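Local coordinates for metallo-carboxypeptidase (Pseudomonas aeruginosa, PDB 4A39), which is a zinc-dependent metallopeptidase of the M14 family that probably removes residues from the C-terminus of peptide or protein substrates, at residues A[206-209]-A[210-214]; A[374-377]-A[378-382]; A[133-136]-A[137-141]; A[320-324]-A[325-329]. All coordinates share one frame; numbering follows the deposited sequence.

Interaction 1: residues A[206-209]-A[210-214]; sequences QRLL and EKADL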
# COMPACT_ATOMS: atom_id res chain seq x y z
N GLN A 206 -13.30 -11.70 -18.44
CA GLN A 206 -14.46 -12.55 -18.67
C GLN A 206 -14.01 -13.98 -18.39
O GLN A 206 -14.72 -14.75 -17.73
CB GLN A 206 -14.92 -12.40 -20.13
CG GLN A 206 -16.35 -12.86 -20.41
CD GLN A 206 -16.83 -12.41 -21.78
OE1 GLN A 206 -16.06 -11.85 -22.58
NE2 GLN A 206 -18.12 -12.65 -22.06
N ARG A 207 -12.82 -14.32 -18.86
CA ARG A 207 -12.26 -15.65 -18.66
C ARG A 207 -11.99 -15.88 -17.18
O ARG A 207 -12.31 -16.94 -16.64
CB ARG A 207 -10.96 -15.81 -19.44
CG ARG A 207 -11.09 -15.69 -20.95
CD ARG A 207 -9.76 -16.02 -21.63
NE ARG A 207 -9.80 -15.85 -23.08
CZ ARG A 207 -8.79 -16.14 -23.89
NH1 ARG A 207 -7.66 -16.62 -23.40
NH2 ARG A 207 -8.91 -15.95 -25.20
N LEU A 208 -11.39 -14.89 -16.52
CA LEU A 208 -11.07 -15.01 -15.11
C LEU A 208 -12.30 -15.14 -14.21
O LEU A 208 -12.34 -15.99 -13.33
CB LEU A 208 -10.24 -13.80 -14.65
CG LEU A 208 -9.91 -13.71 -13.16
CD1 LEU A 208 -9.19 -14.97 -12.71
CD2 LEU A 208 -9.05 -12.49 -12.90
N LEU A 209 -13.31 -14.30 -14.46
CA LEU A 209 -14.51 -14.32 -13.63
C LEU A 209 -15.48 -15.45 -13.92
O LEU A 209 -16.46 -15.64 -13.19
CB LEU A 209 -15.21 -12.96 -13.73
CG LEU A 209 -14.33 -11.82 -13.19
CD1 LEU A 209 -15.03 -10.49 -13.39
CD2 LEU A 209 -14.02 -12.05 -11.72
N GLU A 210 -15.23 -16.21 -14.98
CA GLU A 210 -16.10 -17.35 -15.29
C GLU A 210 -15.70 -18.47 -14.33
O GLU A 210 -16.49 -19.38 -14.06
CB GLU A 210 -15.91 -17.83 -16.73
CG GLU A 210 -16.55 -16.95 -17.79
CD GLU A 210 -16.39 -17.51 -19.19
OE1 GLU A 210 -15.24 -17.73 -19.63
OE2 GLU A 210 -17.43 -17.74 -19.86
N LYS A 211 -14.49 -18.39 -13.80
CA LYS A 211 -13.97 -19.40 -12.90
C LYS A 211 -13.65 -18.92 -11.49
O LYS A 211 -13.44 -19.72 -10.59
CB LYS A 211 -12.72 -20.04 -13.51
CG LYS A 211 -12.97 -20.61 -14.89
CD LYS A 211 -11.70 -21.07 -15.57
CE LYS A 211 -12.02 -21.64 -16.95
NZ LYS A 211 -10.80 -22.16 -17.63
N ALA A 212 -13.62 -17.60 -11.29
CA ALA A 212 -13.29 -17.08 -9.97
C ALA A 212 -14.03 -15.82 -9.57
O ALA A 212 -14.49 -15.05 -10.41
CB ALA A 212 -11.79 -16.85 -9.87
N ASP A 213 -14.14 -15.62 -8.25
CA ASP A 213 -14.75 -14.43 -7.68
C ASP A 213 -13.62 -13.69 -6.98
O ASP A 213 -12.67 -14.32 -6.50
CB ASP A 213 -15.80 -14.78 -6.62
CG ASP A 213 -17.03 -15.45 -7.20
OD1 ASP A 213 -17.26 -15.34 -8.42
OD2 ASP A 213 -17.77 -16.08 -6.41
N LEU A 214 -13.70 -12.37 -6.91
CA LEU A 214 -12.67 -11.60 -6.23
C LEU A 214 -13.20 -11.09 -4.90
O LEU A 214 -14.32 -10.59 -4.82
CB LEU A 214 -12.24 -10.41 -7.09
CG LEU A 214 -11.84 -10.73 -8.54
CD1 LEU A 214 -11.43 -9.44 -9.22
CD2 LEU A 214 -10.71 -11.75 -8.58
O HOH W 1 -17.62 -14.59 -10.92
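With chi1 at -62° and -52°, Leu209 and Leu214 both hold CG beside their own backbone N, and an anti second torsion in Leu209 carries its CD2 to 4.1 Å from Leu214 CG, the two side chains crossing at about a right angle. The contact spans the point where helix 203-211 gives way to strand 212-217 of the seven-stranded mixed sheet, a direct helix-to-strand junction. The backbone bonds record the end of the helix. Leu208 O takes Lys211 N at 3.3 Å, with the donor 57° out of the carbonyl plane and so not on a lone pair, and it also takes a weak bond from Ala212 N at 2.9 Å. From Ala212 on the chain is extended, and its O returns toward the last turn as the acceptor of a CA-H...O contact from Leu209 CA at 3.3 Å. On the inner side, Leu208 CD1 lies 4.3 Å from Ala212 CB; both side chains also touch Leu173 of the neighbouring strand 171-177, and Leu208 reaches helix 366-383 as well. Lys211 leads its amino group away to a salt bridge with Asp385, while Asp213 uses OD2 for a salt bridge to Arg164 and OD1 for a hydrogen bond to Ser169. A single water spans the turn from helix to strand, hydrogen-bonded to both Leu209 O (2.8 Å) and Asp213 OD1 (2.6 Å).

Interaction 2: residues A[374-377]-A[378-382]; sequences QDVL and STLAV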
# COMPACT_ATOMS: atom_id res chain seq x y z
N GLN A 374 -3.82 -3.50 -12.38
CA GLN A 374 -4.44 -4.01 -13.59
C GLN A 374 -3.61 -5.14 -14.22
O GLN A 374 -4.17 -6.09 -14.76
CB GLN A 374 -4.65 -2.87 -14.58
CG GLN A 374 -5.60 -1.80 -14.04
CD GLN A 374 -5.83 -0.67 -15.01
OE1 GLN A 374 -4.89 0.02 -15.42
NE2 GLN A 374 -7.08 -0.46 -15.39
N ASP A 375 -2.29 -5.04 -14.13
CA ASP A 375 -1.44 -6.07 -14.71
C ASP A 375 -1.49 -7.34 -13.87
O ASP A 375 -1.32 -8.45 -14.38
CB ASP A 375 0.01 -5.58 -14.86
CG ASP A 375 0.15 -4.50 -15.92
OD1 ASP A 375 -0.61 -4.54 -16.91
OD2 ASP A 375 1.03 -3.63 -15.77
N VAL A 376 -1.74 -7.19 -12.57
CA VAL A 376 -1.86 -8.35 -11.70
C VAL A 376 -3.11 -9.12 -12.10
O VAL A 376 -3.13 -10.35 -12.10
CB VAL A 376 -1.94 -7.93 -10.21
CG1 VAL A 376 -2.47 -9.08 -9.37
CG2 VAL A 376 -0.56 -7.51 -9.71
N LEU A 377 -4.17 -8.39 -12.46
CA LEU A 377 -5.41 -9.04 -12.88
C LEU A 377 -5.14 -9.87 -14.13
O LEU A 377 -5.66 -10.97 -14.27
CB LEU A 377 -6.51 -8.01 -13.14
CG LEU A 377 -7.19 -7.44 -11.89
CD1 LEU A 377 -8.21 -6.38 -12.28
CD2 LEU A 377 -7.87 -8.57 -11.13
N SER A 378 -4.33 -9.33 -15.04
CA SER A 378 -3.99 -10.05 -16.26
C SER A 378 -3.25 -11.34 -15.91
O SER A 378 -3.49 -12.39 -16.52
CB SER A 378 -3.11 -9.20 -17.18
OG SER A 378 -3.85 -8.15 -17.77
N THR A 379 -2.36 -11.26 -14.93
CA THR A 379 -1.59 -12.41 -14.49
C THR A 379 -2.49 -13.48 -13.89
O THR A 379 -2.33 -14.67 -14.17
CB THR A 379 -0.51 -11.99 -13.46
OG1 THR A 379 0.40 -11.08 -14.09
CG2 THR A 379 0.26 -13.21 -12.96
N LEU A 380 -3.45 -13.07 -13.08
CA LEU A 380 -4.37 -14.02 -12.46
C LEU A 380 -5.24 -14.71 -13.51
O LEU A 380 -5.62 -15.87 -13.33
CB LEU A 380 -5.27 -13.32 -11.43
CG LEU A 380 -4.57 -12.70 -10.22
CD1 LEU A 380 -5.60 -12.07 -9.30
CD2 LEU A 380 -3.78 -13.78 -9.47
N ALA A 381 -5.55 -14.00 -14.58
CA ALA A 381 -6.38 -14.56 -15.65
C ALA A 381 -5.66 -15.73 -16.33
O ALA A 381 -6.28 -16.72 -16.70
CB ALA A 381 -6.70 -13.48 -16.68
N VAL A 382 -4.34 -15.60 -16.48
CA VAL A 382 -3.53 -16.64 -17.11
C VAL A 382 -3.34 -17.86 -16.21
O VAL A 382 -3.33 -19.00 -16.69
CB VAL A 382 -2.13 -16.11 -17.48
CG1 VAL A 382 -1.27 -17.24 -18.05
CG2 VAL A 382 -2.25 -14.98 -18.49
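Gln374 O receives Ser378 N at 3.3 Å, the first of four i to i+4 backbone bonds along this run. The hydroxyl of Ser378 stays beside its own backbone N (chi1 -72°), and its hydrogen-bond partners are Glu204 and Arg196, on other parts of the chain. Asp375 O is gripped twice by Thr379, by N at 3.0 Å and by OG1 at 3.2 Å, the two donors arriving from opposite faces of the carbonyl plane. That second bond depends on chi1 of -62°, which turns OG1 back over the preceding helical turn and leaves CG2 anti to the backbone N. All of this lies within helix 366-383, a long helix near the C-terminus packed between its neighbours: Thr379 touches helix 294-308, Val376 and Leu377 touch helix 185-196, and Leu377, Leu380 and Ala381 touch helix 203-211. Next comes Val376, whose O accepts Leu380 N at 2.9 Å with an N-H...O angle of 158°. Its CG1 meets Leu380 CG at 4.3 Å, one turn further on, and the same CG sits 3.3 Å from Val376 O. Leu377 O accepts Ala381 N at 3.0 Å, while Ala381 CB rests 3.6 Å from that oxygen.

Interaction 3: residues A[133-136]-A[137-141]; sequences RLVE and RALGI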
# COMPACT_ATOMS: atom_id res chain seq x y z
N ARG A 133 -15.19 7.32 -2.41
CA ARG A 133 -15.51 7.40 -3.83
C ARG A 133 -15.19 6.09 -4.54
O ARG A 133 -15.93 5.66 -5.44
CB ARG A 133 -14.74 8.55 -4.49
CG ARG A 133 -15.20 9.93 -4.04
CD ARG A 133 -14.72 11.03 -4.99
NE ARG A 133 -13.27 11.20 -4.97
CZ ARG A 133 -12.59 11.78 -3.98
NH1 ARG A 133 -13.23 12.25 -2.91
NH2 ARG A 133 -11.28 11.91 -4.06
N LEU A 134 -14.10 5.44 -4.15
CA LEU A 134 -13.72 4.16 -4.75
C LEU A 134 -14.77 3.10 -4.45
O LEU A 134 -15.14 2.32 -5.32
CB LEU A 134 -12.36 3.69 -4.22
CG LEU A 134 -11.93 2.30 -4.70
CD1 LEU A 134 -11.80 2.30 -6.22
CD2 LEU A 134 -10.60 1.92 -4.06
N VAL A 135 -15.25 3.08 -3.21
CA VAL A 135 -16.26 2.11 -2.82
C VAL A 135 -17.56 2.37 -3.58
O VAL A 135 -18.18 1.45 -4.11
CB VAL A 135 -16.52 2.13 -1.30
CG1 VAL A 135 -17.73 1.28 -0.96
CG2 VAL A 135 -15.30 1.60 -0.55
N GLU A 136 -17.96 3.64 -3.65
CA GLU A 136 -19.18 4.02 -4.36
C GLU A 136 -19.07 3.60 -5.82
O GLU A 136 -20.03 3.08 -6.40
CB GLU A 136 -19.41 5.53 -4.27
CG GLU A 136 -20.36 6.09 -5.33
CD GLU A 136 -20.61 7.58 -5.18
OE1 GLU A 136 -19.64 8.33 -4.93
OE2 GLU A 136 -21.78 8.01 -5.32
N ARG A 137 -17.91 3.81 -6.42
CA ARG A 137 -17.69 3.44 -7.81
C ARG A 137 -17.75 1.93 -8.00
O ARG A 137 -18.35 1.44 -8.96
CB ARG A 137 -16.33 3.97 -8.29
CG ARG A 137 -15.96 3.54 -9.70
CD ARG A 137 -14.60 4.09 -10.09
NE ARG A 137 -14.60 5.55 -10.10
CZ ARG A 137 -15.21 6.29 -11.01
NH1 ARG A 137 -15.86 5.72 -12.02
NH2 ARG A 137 -15.16 7.62 -10.94
N ALA A 138 -17.15 1.19 -7.08
CA ALA A 138 -17.13 -0.26 -7.15
C ALA A 138 -18.53 -0.87 -7.11
O ALA A 138 -18.85 -1.77 -7.89
CB ALA A 138 -16.28 -0.83 -6.02
N LEU A 139 -19.37 -0.38 -6.20
CA LEU A 139 -20.72 -0.92 -6.07
C LEU A 139 -21.62 -0.60 -7.26
O LEU A 139 -22.72 -1.15 -7.37
CB LEU A 139 -21.35 -0.41 -4.77
CG LEU A 139 -20.59 -0.83 -3.50
CD1 LEU A 139 -21.21 -0.18 -2.28
CD2 LEU A 139 -20.61 -2.35 -3.38
N GLY A 140 -21.15 0.27 -8.15
CA GLY A 140 -21.93 0.62 -9.33
C GLY A 140 -21.53 -0.24 -10.51
O GLY A 140 -22.13 -0.16 -11.58
N ILE A 141 -20.51 -1.07 -10.31
CA ILE A 141 -20.00 -1.96 -11.34
C ILE A 141 -20.78 -3.27 -11.32
O ILE A 141 -21.19 -3.75 -10.27
CB ILE A 141 -18.49 -2.26 -11.15
CG1 ILE A 141 -17.68 -0.98 -11.36
CG2 ILE A 141 -18.04 -3.35 -12.11
CD1 ILE A 141 -16.18 -1.15 -11.18
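Val135 O accepts Leu139 N at 3.0 Å in the last of three successive i to i+4 bonds, a nearly straight one (N-H...O 164°) with the donor almost on the line of the carbonyl. Before it, Arg137 N bonds to Arg133 O and Ala138 N to Leu134 O, each at 2.9 Å. The side-chain contact runs between Val135 and Leu139, which lie side by side and point the same way, CG1 meeting CD1 at 4.0 Å. Their first torsions differ: CG1 of Val135 is anti to its N (chi1 171°), whereas CG of Leu139 turns back beside its own N (chi1 -61°) and comes to rest 3.4 Å from Val135 O. The contact lies near the C-terminal end of helix 128-138, where the chain enters a type I beta turn from Ala138 to Ile141, closed by Ile141 N on Ala138 O at 3.0 Å. Leu134 and Ala138 are buried against helix 185-196, Ala138 also touching strand 157-163; Val135 and Leu139 touch that strand too. Arg137 is solvent-exposed; its CB packs 3.3 Å from Arg133 O, and a bend at chi3 leads the guanidinium away from the preceding turn.

Interaction 4: residues A[320-324]-A[325-329]; sequences PRSAP and GQANL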
# COMPACT_ATOMS: atom_id res chain seq x y z
N PRO A 320 15.23 -11.25 1.47
CA PRO A 320 15.92 -12.54 1.38
C PRO A 320 14.89 -13.64 1.52
O PRO A 320 13.83 -13.44 2.12
CB PRO A 320 16.87 -12.50 2.58
CG PRO A 320 17.16 -11.04 2.75
CD PRO A 320 15.79 -10.43 2.57
N ARG A 321 15.17 -14.80 0.95
CA ARG A 321 14.22 -15.89 1.09
C ARG A 321 14.44 -16.55 2.43
O ARG A 321 15.56 -16.58 2.96
CB ARG A 321 14.39 -16.92 -0.02
CG ARG A 321 15.80 -17.35 -0.27
CD ARG A 321 15.90 -17.91 -1.67
NE ARG A 321 15.18 -17.06 -2.63
CZ ARG A 321 13.88 -17.18 -2.90
NH1 ARG A 321 13.15 -18.12 -2.30
NH2 ARG A 321 13.31 -16.36 -3.77
N SER A 322 13.36 -17.07 3.00
CA SER A 322 13.44 -17.73 4.29
C SER A 322 13.99 -19.14 4.14
O SER A 322 13.74 -19.81 3.14
CB SER A 322 12.05 -17.80 4.93
OG SER A 322 12.05 -18.65 6.07
N ALA A 323 14.75 -19.58 5.15
CA ALA A 323 15.29 -20.92 5.15
C ALA A 323 14.08 -21.82 5.34
O ALA A 323 13.08 -21.40 5.93
CB ALA A 323 16.27 -21.10 6.31
N PRO A 324 14.14 -23.07 4.85
CA PRO A 324 13.00 -23.98 5.00
C PRO A 324 12.40 -24.02 6.40
O PRO A 324 13.10 -24.21 7.40
CB PRO A 324 13.59 -25.33 4.57
CG PRO A 324 14.57 -24.91 3.51
CD PRO A 324 15.25 -23.72 4.14
N GLY A 325 11.08 -23.83 6.47
CA GLY A 325 10.36 -23.86 7.73
C GLY A 325 10.62 -22.74 8.72
O GLY A 325 10.16 -22.83 9.86
N GLN A 326 11.31 -21.69 8.31
CA GLN A 326 11.62 -20.59 9.23
C GLN A 326 10.77 -19.32 9.08
O GLN A 326 11.16 -18.26 9.56
CB GLN A 326 13.10 -20.23 9.12
CG GLN A 326 14.03 -21.40 9.37
CD GLN A 326 13.73 -22.11 10.67
OE1 GLN A 326 13.78 -21.51 11.75
NE2 GLN A 326 13.39 -23.39 10.59
N ALA A 327 9.62 -19.43 8.43
CA ALA A 327 8.77 -18.27 8.24
C ALA A 327 8.10 -17.84 9.54
O ALA A 327 7.95 -18.63 10.47
CB ALA A 327 7.72 -18.56 7.18
N ASN A 328 7.71 -16.57 9.58
CA ASN A 328 7.01 -16.01 10.73
C ASN A 328 5.53 -16.07 10.34
O ASN A 328 5.09 -15.31 9.47
CB ASN A 328 7.44 -14.55 10.95
CG ASN A 328 6.74 -13.91 12.13
OD1 ASN A 328 5.82 -14.48 12.71
ND2 ASN A 328 7.18 -12.71 12.50
N LEU A 329 4.79 -16.97 10.96
CA LEU A 329 3.37 -17.12 10.64
C LEU A 329 2.46 -16.01 11.15
O LEU A 329 1.25 -16.06 10.98
CB LEU A 329 2.85 -18.48 11.13
CG LEU A 329 3.29 -19.69 10.29
CD1 LEU A 329 2.82 -20.98 10.95
CD2 LEU A 329 2.72 -19.58 8.88
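Ser322 lays its hydroxyl against Gln326, OG coming 3.3 Å from the backbone C of Gln326 and 3.6 Å from Gln326 CB. The position follows from chi1 of 170°, which sets OG opposite the backbone N and next to the carbonyl carbon, where it also donates to Ala323 O at 2.9 Å. A second donor reaches that same oxygen, Gln326 N at 3.0 Å, and the two approach from opposite faces of the carbonyl plane. One acceptor therefore ties the serine hydroxyl to the closing bond of the turn. In Gln326 the first torsion sets CG beside the backbone N, 3.8 Å from Ala323 CB; a bend at chi2 (-52°) then turns the chain back along the Pro324 side of the turn, where NE2 makes a weak bond to Pro324 O at 3.3 Å. Around it, Ser322 N bonds to Glu287, and Ala327 shares a backbone hydrogen bond with Gly288; the side chain of Ser322 is about 7 Å from the bound guanidinoethylmercaptosuccinic acid. Pro324 and Gly325 occupy the two central positions, and the positive phi of Gly325 (69°) fits the third position of a type II beta turn, here Ala323 to Gln326.

In the fold
Along the chain the order is interaction 3, interaction 1, interaction 4, interaction 2. Interactions 1 and 2 touch, their centres 11 Å apart: Leu208 of helix 203-211 packs on Leu377, Leu380 and Ala381 of helix 366-383, and Leu214 of strand 212-217 meets Leu377, joining segments far apart in sequence. Interaction 3 touches neither, its nearest atoms being about 8 Å from interaction 1 and 10 Å from interaction 2, but helix 185-196 packs against both 133-141 and 374-382. Interaction 4 lies across the chain's centre from interaction 3, their centres 38 Å apart, in the loop joining helices 294-308 and 332-340. Interactions 1, 2 and 3 thus belong to the seven-stranded sheet and its helices, and interaction 4 to a surface loop near the inhibitor.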